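Local coordinates for protein photosystem II stability/assembly factor HCF136, chloroplastic (Cyanidioschyzon merolae, PDB 5OJ3) that probably takes part in an early step of photosystem II assembly, one needed to build an intermediate containing D2 and cytochrome b559, at residues I328-T340 and I352-I366. Sequence-based numbering, arbitrary orientation.
Sequences IWETIRGGGLGFT and IAFDMVDSKTGGYGI
Edge-strand pairing within one propeller blade joins Phe339 to Asp355, and the chain then crosses over to the next blade, bringing Ile366 against Thr331. Antiparallel pairing rests on Asp355 N to Phe339 O (2.7 Å, nearly straight) and the longer return bond from Phe339 N to Asp355 O, whose donor stands above the carbonyl plane. Val357 N extends the pairing to Leu337 O at 2.9 Å.

On the face bearing Glu330 and Met356, the Phe354 ring is sandwiched. Thr340 CG2 sits 3.4 Å from the ring centroid and 1° off its normal, a CH-pi contact; Thr340 OG1 is turned to accept a bond from Ile328 N. Over the opposite face the Glu330 carboxylate lies stacked, its plane 9° from that of the ring. With CG flanked by both backbone N and carbonyl carbon (chi1 71°) and the chain extended beyond it, Glu330 is laid across the ring. The other face of the sheet has Val357 CG2 at the edge of the Phe339 ring, 3.8 Å from CE2.

In this seven-bladed beta-propeller, strands 328-332, 336-340 and 354-356 belong to one blade, with 314-319 completing it, and Ile366 begins the next. The hairpin turn contains a G1 beta bulge, Gly335 and Gly336 both facing Ile332. Ser359 OG donates to Gly335 O (2.6 Å), tying the crossover to that turn, while Thr361 CG2 packs on Gly335 CA. Beyond it, the side chains of Ile366 and Thr331 run roughly perpendicular, Ile366 CB lying 3.4 Å from Thr331 OG1. Leu337 and Phe339 touch Val369 and Phe371 of the next blade.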
loop_
_atom_site.group_PDB
_atom_site.type_symbol
_atom_site.label_atom_id
_atom_site.label_comp_id
_atom_site.label_asym_id
_atom_site.label_seq_id
_atom_site.Cartn_x
_atom_site.Cartn_y
_atom_site.Cartn_z
ATOM N N ILE A 328 2.528 -1.252 -13.917
ATOM C CA ILE A 328 1.561 -0.708 -12.972
ATOM C C ILE A 328 0.250 -1.458 -13.150
ATOM O O ILE A 328 -0.125 -1.804 -14.275
ATOM C CB ILE A 328 1.337 0.805 -13.189
ATOM C CG1 ILE A 328 2.668 1.557 -13.219
ATOM C CG2 ILE A 328 0.413 1.377 -12.132
ATOM C CD1 ILE A 328 2.553 2.959 -13.783
ATOM N N TRP A 329 -0.443 -1.705 -12.044
ATOM C CA TRP A 329 -1.818 -2.178 -12.071
ATOM C C TRP A 329 -2.729 -1.076 -11.552
ATOM O O TRP A 329 -2.320 -0.233 -10.750
ATOM C CB TRP A 329 -2.002 -3.446 -11.228
ATOM C CG TRP A 329 -1.700 -3.263 -9.769
ATOM C CD1 TRP A 329 -0.518 -3.520 -9.138
ATOM C CD2 TRP A 329 -2.596 -2.781 -8.757
ATOM N NE1 TRP A 329 -0.623 -3.232 -7.799
ATOM C CE2 TRP A 329 -1.887 -2.775 -7.540
ATOM C CE3 TRP A 329 -3.929 -2.354 -8.763
ATOM C CZ2 TRP A 329 -2.465 -2.359 -6.341
ATOM C CZ3 TRP A 329 -4.499 -1.940 -7.572
ATOM C CH2 TRP A 329 -3.768 -1.945 -6.379
ATOM N N GLU A 330 -3.973 -1.087 -12.018
ATOM C CA GLU A 330 -4.962 -0.125 -11.563
ATOM C C GLU A 330 -6.291 -0.835 -11.372
ATOM O O GLU A 330 -6.574 -1.848 -12.018
ATOM C CB GLU A 330 -5.129 1.045 -12.544
ATOM C CG GLU A 330 -5.811 0.683 -13.849
ATOM C CD GLU A 330 -5.899 1.863 -14.795
ATOM O OE1 GLU A 330 -5.335 2.929 -14.469
ATOM O OE2 GLU A 330 -6.521 1.725 -15.868
ATOM N N THR A 331 -7.098 -0.293 -10.470
ATOM C CA THR A 331 -8.439 -0.790 -10.221
ATOM C C THR A 331 -9.434 0.319 -10.502
ATOM O O THR A 331 -9.322 1.417 -9.949
ATOM C CB THR A 331 -8.595 -1.252 -8.773
ATOM O OG1 THR A 331 -7.997 -2.544 -8.607
ATOM C CG2 THR A 331 -10.065 -1.308 -8.397
ATOM N N ILE A 332 -10.390 0.036 -11.352
ATOM C CA ILE A 332 -11.380 1.021 -11.747
ATOM C C ILE A 332 -12.623 0.772 -10.903
ATOM O O ILE A 332 -12.909 -0.370 -10.513
ATOM C CB ILE A 332 -11.661 0.908 -13.260
ATOM C CG1 ILE A 332 -10.359 0.931 -14.082
ATOM C CG2 ILE A 332 -12.500 2.045 -13.724
ATOM C CD1 ILE A 332 -9.367 2.034 -13.720
ATOM N N ARG A 333 -13.378 1.829 -10.606
ATOM C CA ARG A 333 -14.587 1.624 -9.819
ATOM C C ARG A 333 -15.605 0.810 -10.604
ATOM O O ARG A 333 -15.731 0.940 -11.824
ATOM C CB ARG A 333 -15.172 2.947 -9.321
ATOM C CG ARG A 333 -14.302 3.512 -8.217
ATOM C CD ARG A 333 -14.815 4.703 -7.442
ATOM N NE ARG A 333 -14.737 5.977 -8.140
ATOM C CZ ARG A 333 -14.582 7.138 -7.511
ATOM N NH1 ARG A 333 -14.461 7.157 -6.192
ATOM N NH2 ARG A 333 -14.517 8.270 -8.191
ATOM N N GLY A 334 -16.325 -0.045 -9.882
ATOM C CA GLY A 334 -17.199 -1.023 -10.496
ATOM C C GLY A 334 -16.501 -2.250 -11.039
ATOM O O GLY A 334 -17.088 -2.971 -11.851
ATOM N N GLY A 335 -15.264 -2.513 -10.622
ATOM C CA GLY A 335 -14.616 -3.777 -10.903
ATOM C C GLY A 335 -13.605 -3.797 -12.028
ATOM O O GLY A 335 -13.112 -4.879 -12.368
ATOM N N GLY A 336 -13.281 -2.650 -12.618
ATOM C CA GLY A 336 -12.289 -2.624 -13.676
ATOM C C GLY A 336 -10.911 -3.035 -13.194
ATOM O O GLY A 336 -10.607 -3.049 -11.999
ATOM N N LEU A 337 -10.059 -3.370 -14.161
ATOM C CA LEU A 337 -8.711 -3.832 -13.865
ATOM C C LEU A 337 -7.883 -3.765 -15.140
ATOM O O LEU A 337 -8.343 -4.188 -16.204
ATOM C CB LEU A 337 -8.740 -5.262 -13.308
ATOM C CG LEU A 337 -7.429 -5.959 -12.938
ATOM C CD1 LEU A 337 -6.610 -5.105 -11.976
ATOM C CD2 LEU A 337 -7.707 -7.331 -12.338
ATOM N N GLY A 338 -6.666 -3.239 -15.024
ATOM C CA GLY A 338 -5.769 -3.149 -16.160
ATOM C C GLY A 338 -4.325 -3.139 -15.709
ATOM O O GLY A 338 -4.014 -2.815 -14.558
ATOM N N PHE A 339 -3.439 -3.488 -16.639
ATOM C CA PHE A 339 -2.005 -3.510 -16.389
ATOM C C PHE A 339 -1.281 -2.867 -17.564
ATOM O O PHE A 339 -1.814 -2.771 -18.671
ATOM C CB PHE A 339 -1.486 -4.942 -16.173
ATOM C CG PHE A 339 -2.411 -5.803 -15.364
ATOM C CD1 PHE A 339 -2.243 -5.926 -13.996
ATOM C CD2 PHE A 339 -3.458 -6.481 -15.968
ATOM C CE1 PHE A 339 -3.099 -6.710 -13.245
ATOM C CE2 PHE A 339 -4.318 -7.269 -15.224
ATOM C CZ PHE A 339 -4.138 -7.385 -13.862
ATOM N N THR A 340 -0.050 -2.435 -17.312
ATOM C CA THR A 340 0.765 -1.771 -18.317
ATOM C C THR A 340 1.872 -2.700 -18.800
ATOM O O THR A 340 2.259 -3.654 -18.117
ATOM C CB THR A 340 1.372 -0.474 -17.769
ATOM O OG1 THR A 340 2.240 -0.775 -16.670
ATOM C CG2 THR A 340 0.274 0.468 -17.299
ATOM N N ILE A 352 0.269 6.878 -20.363
ATOM C CA ILE A 352 0.495 5.458 -20.099
ATOM C C ILE A 352 -0.759 4.652 -20.421
ATOM O O ILE A 352 -1.838 4.911 -19.874
ATOM C CB ILE A 352 0.925 5.242 -18.643
ATOM C CG1 ILE A 352 2.001 6.258 -18.248
ATOM C CG2 ILE A 352 1.405 3.815 -18.436
ATOM C CD1 ILE A 352 2.634 5.988 -16.901
ATOM N N ALA A 353 -0.622 3.669 -21.307
ATOM C CA ALA A 353 -1.750 2.870 -21.774
ATOM C C ALA A 353 -1.855 1.591 -20.947
ATOM O O ALA A 353 -0.890 0.825 -20.856
ATOM C CB ALA A 353 -1.595 2.533 -23.257
ATOM N N PHE A 354 -3.022 1.363 -20.345
ATOM C CA PHE A 354 -3.292 0.131 -19.617
ATOM C C PHE A 354 -4.058 -0.834 -20.509
ATOM O O PHE A 354 -4.937 -0.425 -21.271
ATOM C CB PHE A 354 -4.109 0.363 -18.340
ATOM C CG PHE A 354 -3.373 1.101 -17.257
ATOM C CD1 PHE A 354 -2.857 2.366 -17.469
ATOM C CD2 PHE A 354 -3.166 0.499 -16.027
ATOM C CE1 PHE A 354 -2.182 3.031 -16.464
ATOM C CE2 PHE A 354 -2.488 1.156 -15.021
ATOM C CZ PHE A 354 -1.994 2.422 -15.239
ATOM N N ASP A 355 -3.725 -2.116 -20.404
ATOM C CA ASP A 355 -4.455 -3.165 -21.104
ATOM C C ASP A 355 -5.546 -3.684 -20.175
ATOM O O ASP A 355 -5.252 -4.313 -19.153
ATOM C CB ASP A 355 -3.513 -4.288 -21.530
ATOM C CG ASP A 355 -2.507 -3.842 -22.575
ATOM O OD1 ASP A 355 -2.764 -2.829 -23.258
ATOM O OD2 ASP A 355 -1.456 -4.507 -22.707
ATOM N N MET A 356 -6.802 -3.432 -20.533
ATOM C CA MET A 356 -7.915 -3.794 -19.669
ATOM C C MET A 356 -8.187 -5.291 -19.729
ATOM O O MET A 356 -8.002 -5.945 -20.759
ATOM C CB MET A 356 -9.178 -3.013 -20.043
ATOM C CG MET A 356 -9.015 -1.507 -19.985
ATOM S SD MET A 356 -8.726 -0.994 -18.276
ATOM C CE MET A 356 -7.900 0.570 -18.506
ATOM N N VAL A 357 -8.632 -5.828 -18.598
ATOM C CA VAL A 357 -8.865 -7.253 -18.433
ATOM C C VAL A 357 -10.258 -7.445 -17.848
ATOM O O VAL A 357 -10.793 -6.560 -17.174
ATOM C CB VAL A 357 -7.759 -7.867 -17.531
ATOM C CG1 VAL A 357 -8.157 -9.217 -16.950
ATOM C CG2 VAL A 357 -6.452 -7.978 -18.304
ATOM N N ASP A 358 -10.849 -8.612 -18.106
ATOM C CA ASP A 358 -12.168 -8.951 -17.576
ATOM C C ASP A 358 -11.934 -9.593 -16.214
ATOM O O ASP A 358 -11.629 -10.785 -16.118
ATOM C CB ASP A 358 -12.908 -9.873 -18.540
ATOM C CG ASP A 358 -14.259 -10.331 -18.011
ATOM O OD1 ASP A 358 -14.648 -9.939 -16.892
ATOM O OD2 ASP A 358 -14.939 -11.096 -18.729
ATOM N N SER A 359 -12.056 -8.781 -15.157
ATOM C CA SER A 359 -11.867 -9.265 -13.791
ATOM C C SER A 359 -12.863 -10.354 -13.413
ATOM O O SER A 359 -12.553 -11.201 -12.568
ATOM C CB SER A 359 -11.954 -8.103 -12.805
ATOM O OG SER A 359 -13.218 -7.465 -12.875
ATOM N N LYS A 360 -14.072 -10.319 -13.983
ATOM C CA LYS A 360 -15.137 -11.287 -13.710
ATOM C C LYS A 360 -15.680 -11.167 -12.293
ATOM O O LYS A 360 -16.275 -12.111 -11.765
ATOM C CB LYS A 360 -14.678 -12.722 -13.991
ATOM C CG LYS A 360 -14.648 -13.086 -15.470
ATOM C CD LYS A 360 -13.716 -14.254 -15.704
ATOM C CE LYS A 360 -14.426 -15.569 -15.927
ATOM N NZ LYS A 360 -13.601 -16.706 -15.426
ATOM N N THR A 361 -15.487 -10.006 -11.678
ATOM C CA THR A 361 -15.922 -9.730 -10.320
ATOM C C THR A 361 -17.404 -9.421 -10.198
ATOM O O THR A 361 -17.917 -9.374 -9.072
ATOM C CB THR A 361 -15.139 -8.546 -9.779
ATOM O OG1 THR A 361 -15.500 -8.329 -8.410
ATOM C CG2 THR A 361 -15.403 -7.317 -10.639
ATOM N N GLY A 362 -18.099 -9.224 -11.313
ATOM C CA GLY A 362 -19.462 -8.732 -11.300
ATOM C C GLY A 362 -19.439 -7.225 -11.151
ATOM O O GLY A 362 -18.535 -6.574 -11.680
ATOM N N GLY A 363 -20.359 -6.653 -10.384
ATOM C CA GLY A 363 -20.308 -5.214 -10.220
ATOM C C GLY A 363 -19.446 -4.765 -9.070
ATOM O O GLY A 363 -19.203 -3.568 -8.887
ATOM N N TYR A 364 -18.948 -5.730 -8.306
ATOM C CA TYR A 364 -18.153 -5.459 -7.121
ATOM C C TYR A 364 -16.790 -4.899 -7.503
ATOM O O TYR A 364 -16.174 -5.327 -8.480
ATOM C CB TYR A 364 -18.007 -6.746 -6.319
ATOM C CG TYR A 364 -19.310 -7.171 -5.683
ATOM C CD1 TYR A 364 -19.793 -6.525 -4.554
ATOM C CD2 TYR A 364 -20.071 -8.200 -6.228
ATOM C CE1 TYR A 364 -20.987 -6.900 -3.975
ATOM C CE2 TYR A 364 -21.269 -8.582 -5.654
ATOM C CZ TYR A 364 -21.720 -7.928 -4.526
ATOM O OH TYR A 364 -22.908 -8.292 -3.938
ATOM N N GLY A 365 -16.328 -3.920 -6.739
ATOM C CA GLY A 365 -15.066 -3.272 -7.024
ATOM C C GLY A 365 -13.882 -4.012 -6.429
ATOM O O GLY A 365 -13.971 -4.619 -5.365
ATOM N N ILE A 366 -12.759 -3.959 -7.141
ATOM C CA ILE A 366 -11.518 -4.537 -6.643
ATOM C C ILE A 366 -10.963 -3.605 -5.576
ATOM O O ILE A 366 -11.091 -2.379 -5.679
ATOM C CB ILE A 366 -10.503 -4.742 -7.783
ATOM C CG1 ILE A 366 -11.114 -5.540 -8.942
ATOM C CG2 ILE A 366 -9.245 -5.439 -7.267
ATOM C CD1 ILE A 366 -11.532 -6.939 -8.577
#